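Local coordinates for alkaline phosphatase D (Bacillus subtilis, PDB 2YEQ), which hydrolyses phosphate esters, as a phosphodiesterase and alkaline phosphatase of the PhoD family with iron and calcium in its active site, at residues Q331-A343 / T423-F435. Residues are numbered along the deposited sequence; the frame is centred on the assembly and turned at random.
Sequences QIFFAKWNFGTSA and TDQILKENPHIQF. With EDO (1,2-ethanediol), chain B; EDO (1,2-ethanediol), chain T.
The irregular segment 331-343 runs past the end of helix 423-429 and the type I turn N430-I433, closest where F339 passes I426 (CA atoms 5.9 Å apart). N430, the first residue beyond the helix, uses both ends of its amide across the contact: OD1 accepts from K336 NZ (2.8 Å) and from N338 N, which reach it from opposite faces of the amide plane, while ND2 donates to N338 O (2.9 Å) and back into its own helix to I426 O. With an alanine at N430, N338 N, N338 O and the K336 ammonium would probably lose their shared partner, weakening the tie between loop and helix end. H432 NE2 donates to K336 O (2.6 Å), which lies in the ring plane though the N-H is bent (144°); CG sits between the backbone N and the carbonyl carbon (chi1 58°), bringing the ring edge there. E429 OE2 takes the S342 hydroxyl proton on its syn lone pair, and a water joins the same oxygen to K336 NZ and N338 ND2. On the apolar side, F333 lies over one face of W337 and F339 points CZ at the opposite face; W337 CD1 touches I433 CD1 (3.9 Å), and I426 CD1 lies at the F339 edge. The contact thus ties a loop following strand 325-329 to the helix and turn that lead into edge strand 433-437, within the calcineurin-like phosphatase domain.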
loop_
_atom_site.group_PDB
_atom_site.type_symbol
_atom_site.label_atom_id
_atom_site.label_comp_id
_atom_site.label_asym_id
_atom_site.label_seq_id
_atom_site.Cartn_x
_atom_site.Cartn_y
_atom_site.Cartn_z
ATOM N N GLN A 331 -3.366 5.744 2.813
ATOM C CA GLN A 331 -4.255 4.815 2.141
ATOM C C GLN A 331 -5.253 5.386 1.189
ATOM O O GLN A 331 -5.540 4.780 0.141
ATOM C CB GLN A 331 -5.051 4.023 3.209
ATOM C CG GLN A 331 -4.223 3.103 4.084
ATOM C CD GLN A 331 -3.350 3.796 5.109
ATOM O OE1 GLN A 331 -3.617 4.928 5.546
ATOM N NE2 GLN A 331 -2.291 3.089 5.538
ATOM N N ILE A 332 -5.857 6.514 1.570
ATOM C CA ILE A 332 -7.114 6.936 0.979
ATOM C C ILE A 332 -7.082 8.372 0.410
ATOM O O ILE A 332 -6.230 9.188 0.744
ATOM C CB ILE A 332 -8.267 6.803 2.027
ATOM C CG1 ILE A 332 -7.857 7.419 3.355
ATOM C CG2 ILE A 332 -8.703 5.305 2.213
ATOM C CD1 ILE A 332 -9.041 7.743 4.297
ATOM N N PHE A 333 -8.029 8.649 -0.461
ATOM C CA PHE A 333 -8.074 9.914 -1.207
ATOM C C PHE A 333 -8.102 11.132 -0.272
ATOM O O PHE A 333 -9.026 11.305 0.528
ATOM C CB PHE A 333 -9.260 9.887 -2.138
ATOM C CG PHE A 333 -9.107 10.735 -3.382
ATOM C CD1 PHE A 333 -9.193 12.115 -3.321
ATOM C CD2 PHE A 333 -8.946 10.139 -4.620
ATOM C CE1 PHE A 333 -9.077 12.902 -4.496
ATOM C CE2 PHE A 333 -8.858 10.910 -5.782
ATOM C CZ PHE A 333 -8.910 12.290 -5.705
ATOM N N PHE A 334 -7.070 11.976 -0.385
ATOM C CA PHE A 334 -6.866 13.098 0.524
ATOM C C PHE A 334 -7.484 14.420 0.023
ATOM O O PHE A 334 -8.033 15.200 0.823
ATOM C CB PHE A 334 -5.378 13.299 0.757
ATOM C CG PHE A 334 -5.047 14.353 1.762
ATOM C CD1 PHE A 334 -5.031 14.061 3.115
ATOM C CD2 PHE A 334 -4.708 15.645 1.358
ATOM C CE1 PHE A 334 -4.717 15.042 4.055
ATOM C CE2 PHE A 334 -4.398 16.625 2.291
ATOM C CZ PHE A 334 -4.394 16.333 3.628
ATOM N N ALA A 335 -7.358 14.694 -1.271
ATOM C CA ALA A 335 -7.857 15.946 -1.829
ATOM C C ALA A 335 -9.377 15.971 -1.842
ATOM O O ALA A 335 -10.024 14.926 -1.699
ATOM C CB ALA A 335 -7.299 16.188 -3.237
ATOM N N LYS A 336 -9.939 17.172 -2.016
ATOM C CA LYS A 336 -11.364 17.335 -2.288
ATOM C C LYS A 336 -11.734 16.549 -3.532
ATOM O O LYS A 336 -11.041 16.611 -4.556
ATOM C CB LYS A 336 -11.715 18.830 -2.458
ATOM C CG LYS A 336 -13.144 19.132 -2.878
ATOM C CD LYS A 336 -13.355 20.662 -3.117
ATOM C CE LYS A 336 -14.599 20.980 -3.954
ATOM N NZ LYS A 336 -14.510 20.642 -5.404
ATOM N N TRP A 337 -12.864 15.846 -3.474
ATOM C CA TRP A 337 -13.231 14.920 -4.525
ATOM C C TRP A 337 -14.736 14.843 -4.647
ATOM O O TRP A 337 -15.380 13.825 -4.301
ATOM C CB TRP A 337 -12.598 13.558 -4.188
ATOM C CG TRP A 337 -12.497 12.537 -5.280
ATOM C CD1 TRP A 337 -12.357 12.753 -6.600
ATOM C CD2 TRP A 337 -12.451 11.111 -5.098
ATOM N NE1 TRP A 337 -12.249 11.556 -7.270
ATOM C CE2 TRP A 337 -12.302 10.534 -6.363
ATOM C CE3 TRP A 337 -12.535 10.276 -3.979
ATOM C CZ2 TRP A 337 -12.247 9.161 -6.555
ATOM C CZ3 TRP A 337 -12.483 8.912 -4.167
ATOM C CH2 TRP A 337 -12.328 8.366 -5.440
ATOM N N ASN A 338 -15.307 15.930 -5.161
ATOM C CA ASN A 338 -16.761 16.097 -5.239
ATOM C C ASN A 338 -17.346 15.420 -6.446
ATOM O O ASN A 338 -17.031 15.794 -7.573
ATOM C CB ASN A 338 -17.107 17.595 -5.253
ATOM C CG ASN A 338 -18.606 17.872 -5.162
ATOM O OD1 ASN A 338 -19.460 16.953 -5.039
ATOM N ND2 ASN A 338 -18.937 19.154 -5.206
ATOM N N PHE A 339 -18.238 14.453 -6.219
ATOM C CA PHE A 339 -18.910 13.736 -7.303
ATOM C C PHE A 339 -20.218 14.387 -7.733
ATOM O O PHE A 339 -20.814 13.954 -8.711
ATOM C CB PHE A 339 -19.230 12.300 -6.868
ATOM C CG PHE A 339 -18.036 11.531 -6.396
ATOM C CD1 PHE A 339 -16.974 11.280 -7.260
ATOM C CD2 PHE A 339 -17.975 11.033 -5.110
ATOM C CE1 PHE A 339 -15.853 10.565 -6.827
ATOM C CE2 PHE A 339 -16.866 10.304 -4.677
ATOM C CZ PHE A 339 -15.801 10.084 -5.533
ATOM N N GLY A 340 -20.685 15.387 -6.982
ATOM C CA GLY A 340 -21.949 16.052 -7.301
ATOM C C GLY A 340 -21.674 17.416 -7.908
ATOM O O GLY A 340 -20.817 17.543 -8.780
ATOM N N THR A 341 -22.360 18.432 -7.394
ATOM C CA THR A 341 -22.253 19.807 -7.891
ATOM C C THR A 341 -21.924 20.688 -6.711
ATOM O O THR A 341 -21.922 20.206 -5.569
ATOM C CB THR A 341 -23.581 20.291 -8.489
ATOM O OG1 THR A 341 -24.572 20.380 -7.453
ATOM C CG2 THR A 341 -24.055 19.370 -9.573
ATOM N N SER A 342 -21.638 21.970 -6.954
ATOM C CA SER A 342 -21.353 22.890 -5.844
ATOM C C SER A 342 -22.547 23.003 -4.885
ATOM O O SER A 342 -22.369 23.084 -3.672
ATOM C CB SER A 342 -20.961 24.285 -6.359
ATOM O OG SER A 342 -19.613 24.280 -6.809
ATOM N N ALA A 343 -23.752 23.031 -5.449
ATOM C CA ALA A 343 -24.985 23.204 -4.675
ATOM C C ALA A 343 -25.376 21.913 -3.957
ATOM O O ALA A 343 -25.843 21.952 -2.817
ATOM C CB ALA A 343 -26.123 23.640 -5.590
ATOM N N THR A 423 -15.392 11.073 -15.745
ATOM C CA THR A 423 -14.119 11.786 -15.671
ATOM C C THR A 423 -14.212 13.285 -15.945
ATOM O O THR A 423 -13.697 14.098 -15.163
ATOM C CB THR A 423 -13.078 11.170 -16.629
ATOM O OG1 THR A 423 -12.920 9.785 -16.322
ATOM C CG2 THR A 423 -11.731 11.883 -16.494
ATOM N N ASP A 424 -14.852 13.664 -17.049
ATOM C CA ASP A 424 -14.956 15.098 -17.393
ATOM C C ASP A 424 -15.713 15.872 -16.330
ATOM O O ASP A 424 -15.267 16.945 -15.924
ATOM C CB ASP A 424 -15.613 15.287 -18.762
ATOM C CG ASP A 424 -14.715 14.835 -19.906
ATOM O OD1 ASP A 424 -13.464 14.860 -19.761
ATOM O OD2 ASP A 424 -15.266 14.434 -20.949
ATOM N N GLN A 425 -16.814 15.304 -15.831
ATOM C CA GLN A 425 -17.599 15.939 -14.760
ATOM C C GLN A 425 -16.780 16.179 -13.506
ATOM O O GLN A 425 -16.770 17.283 -12.939
ATOM C CB GLN A 425 -18.821 15.072 -14.425
ATOM C CG GLN A 425 -19.666 15.569 -13.247
ATOM C CD GLN A 425 -20.454 14.445 -12.608
ATOM O OE1 GLN A 425 -20.349 14.206 -11.402
ATOM N NE2 GLN A 425 -21.237 13.732 -13.420
ATOM N N ILE A 426 -16.085 15.145 -13.050
ATOM C CA ILE A 426 -15.343 15.254 -11.809
ATOM C C ILE A 426 -14.229 16.278 -11.946
ATOM O O ILE A 426 -13.961 17.076 -11.030
ATOM C CB ILE A 426 -14.772 13.860 -11.368
ATOM C CG1 ILE A 426 -15.918 12.915 -10.960
ATOM C CG2 ILE A 426 -13.783 14.025 -10.218
ATOM C CD1 ILE A 426 -15.482 11.448 -10.866
ATOM N N LEU A 427 -13.550 16.258 -13.088
ATOM C CA LEU A 427 -12.443 17.211 -13.310
ATOM C C LEU A 427 -12.963 18.651 -13.359
ATOM O O LEU A 427 -12.360 19.550 -12.785
ATOM C CB LEU A 427 -11.686 16.873 -14.603
ATOM C CG LEU A 427 -10.879 15.567 -14.637
ATOM C CD1 LEU A 427 -10.218 15.382 -15.993
ATOM C CD2 LEU A 427 -9.850 15.536 -13.566
ATOM N N LYS A 428 -14.088 18.848 -14.035
ATOM C CA LYS A 428 -14.757 20.151 -14.091
ATOM C C LYS A 428 -15.053 20.659 -12.685
ATOM O O LYS A 428 -14.767 21.807 -12.356
ATOM C CB LYS A 428 -16.068 20.044 -14.884
ATOM C CG LYS A 428 -16.366 21.199 -15.825
ATOM C CD LYS A 428 -17.719 20.963 -16.553
ATOM C CE LYS A 428 -17.729 21.487 -17.990
ATOM N NZ LYS A 428 -19.057 22.070 -18.388
ATOM N N GLU A 429 -15.602 19.787 -11.842
ATOM C CA GLU A 429 -16.082 20.186 -10.528
ATOM C C GLU A 429 -14.937 20.342 -9.543
ATOM O O GLU A 429 -15.074 21.003 -8.505
ATOM C CB GLU A 429 -17.116 19.157 -10.036
ATOM C CG GLU A 429 -17.859 19.554 -8.790
ATOM C CD GLU A 429 -18.581 20.892 -8.916
ATOM O OE1 GLU A 429 -19.289 21.080 -9.927
ATOM O OE2 GLU A 429 -18.425 21.728 -7.991
ATOM N N ASN A 430 -13.785 19.764 -9.880
ATOM C CA ASN A 430 -12.644 19.708 -8.958
ATOM C C ASN A 430 -11.356 20.177 -9.654
ATOM O O ASN A 430 -10.490 19.352 -9.961
ATOM C CB ASN A 430 -12.465 18.256 -8.424
ATOM C CG ASN A 430 -13.678 17.768 -7.647
ATOM O OD1 ASN A 430 -13.828 18.113 -6.475
ATOM N ND2 ASN A 430 -14.571 17.039 -8.311
ATOM N N PRO A 431 -11.235 21.489 -9.901
ATOM C CA PRO A 431 -10.161 22.015 -10.777
ATOM C C PRO A 431 -8.748 21.862 -10.208
ATOM O O PRO A 431 -7.776 22.049 -10.924
ATOM C CB PRO A 431 -10.526 23.513 -10.927
ATOM C CG PRO A 431 -11.439 23.806 -9.759
ATOM C CD PRO A 431 -12.224 22.539 -9.587
ATOM N N HIS A 432 -8.615 21.558 -8.927
ATOM C CA HIS A 432 -7.321 21.209 -8.371
ATOM C C HIS A 432 -6.786 19.851 -8.899
ATOM O O HIS A 432 -5.596 19.572 -8.784
ATOM C CB HIS A 432 -7.368 21.175 -6.843
ATOM C CG HIS A 432 -8.383 20.221 -6.301
ATOM N ND1 HIS A 432 -9.732 20.501 -6.291
ATOM C CD2 HIS A 432 -8.252 18.967 -5.803
ATOM C CE1 HIS A 432 -10.389 19.461 -5.801
ATOM N NE2 HIS A 432 -9.512 18.522 -5.484
ATOM N N ILE A 433 -7.662 19.037 -9.473
ATOM C CA ILE A 433 -7.303 17.731 -9.968
ATOM C C ILE A 433 -6.740 17.855 -11.398
ATOM O O ILE A 433 -7.421 18.307 -12.320
ATOM C CB ILE A 433 -8.501 16.726 -9.946
ATOM C CG1 ILE A 433 -9.061 16.544 -8.521
ATOM C CG2 ILE A 433 -8.049 15.362 -10.473
ATOM C CD1 ILE A 433 -10.138 15.438 -8.358
ATOM N N GLN A 434 -5.519 17.373 -11.573
ATOM C CA GLN A 434 -4.762 17.582 -12.806
ATOM C C GLN A 434 -4.701 16.357 -13.705
ATOM O O GLN A 434 -4.236 16.460 -14.843
ATOM C CB GLN A 434 -3.330 17.980 -12.442
ATOM C CG GLN A 434 -3.228 19.218 -11.578
ATOM C CD GLN A 434 -3.882 20.405 -12.259
ATOM O OE1 GLN A 434 -3.549 20.714 -13.402
ATOM N NE2 GLN A 434 -4.859 21.028 -11.591
ATOM N N PHE A 435 -5.156 15.197 -13.219
ATOM C CA PHE A 435 -4.941 13.946 -13.946
ATOM C C PHE A 435 -5.928 12.854 -13.536
ATOM O O PHE A 435 -6.227 12.740 -12.368
ATOM C CB PHE A 435 -3.519 13.467 -13.667
ATOM C CG PHE A 435 -3.139 12.176 -14.381
ATOM C CD1 PHE A 435 -3.151 12.094 -15.759
ATOM C CD2 PHE A 435 -2.725 11.071 -13.657
ATOM C CE1 PHE A 435 -2.773 10.933 -16.407
ATOM C CE2 PHE A 435 -2.348 9.878 -14.306
ATOM C CZ PHE A 435 -2.376 9.807 -15.659
HETATM C C1 EDO B . -10.988 23.921 -5.409
HETATM O O1 EDO B . -11.831 22.921 -6.022
HETATM C C2 EDO B . -9.486 23.675 -5.562
HETATM O O2 EDO B . -8.790 23.321 -4.339
HETATM C C1 EDO T . -15.697 23.954 -7.283
HETATM O O1 EDO T . -16.007 23.987 -8.684
HETATM C C2 EDO T . -14.369 24.636 -6.976
HETATM O O2 EDO T . -14.035 24.450 -5.592
HETATM O O HOH W 1 -17.212 21.358 -5.688
HETATM O O HOH W 2 -21.426 22.631 -9.827
#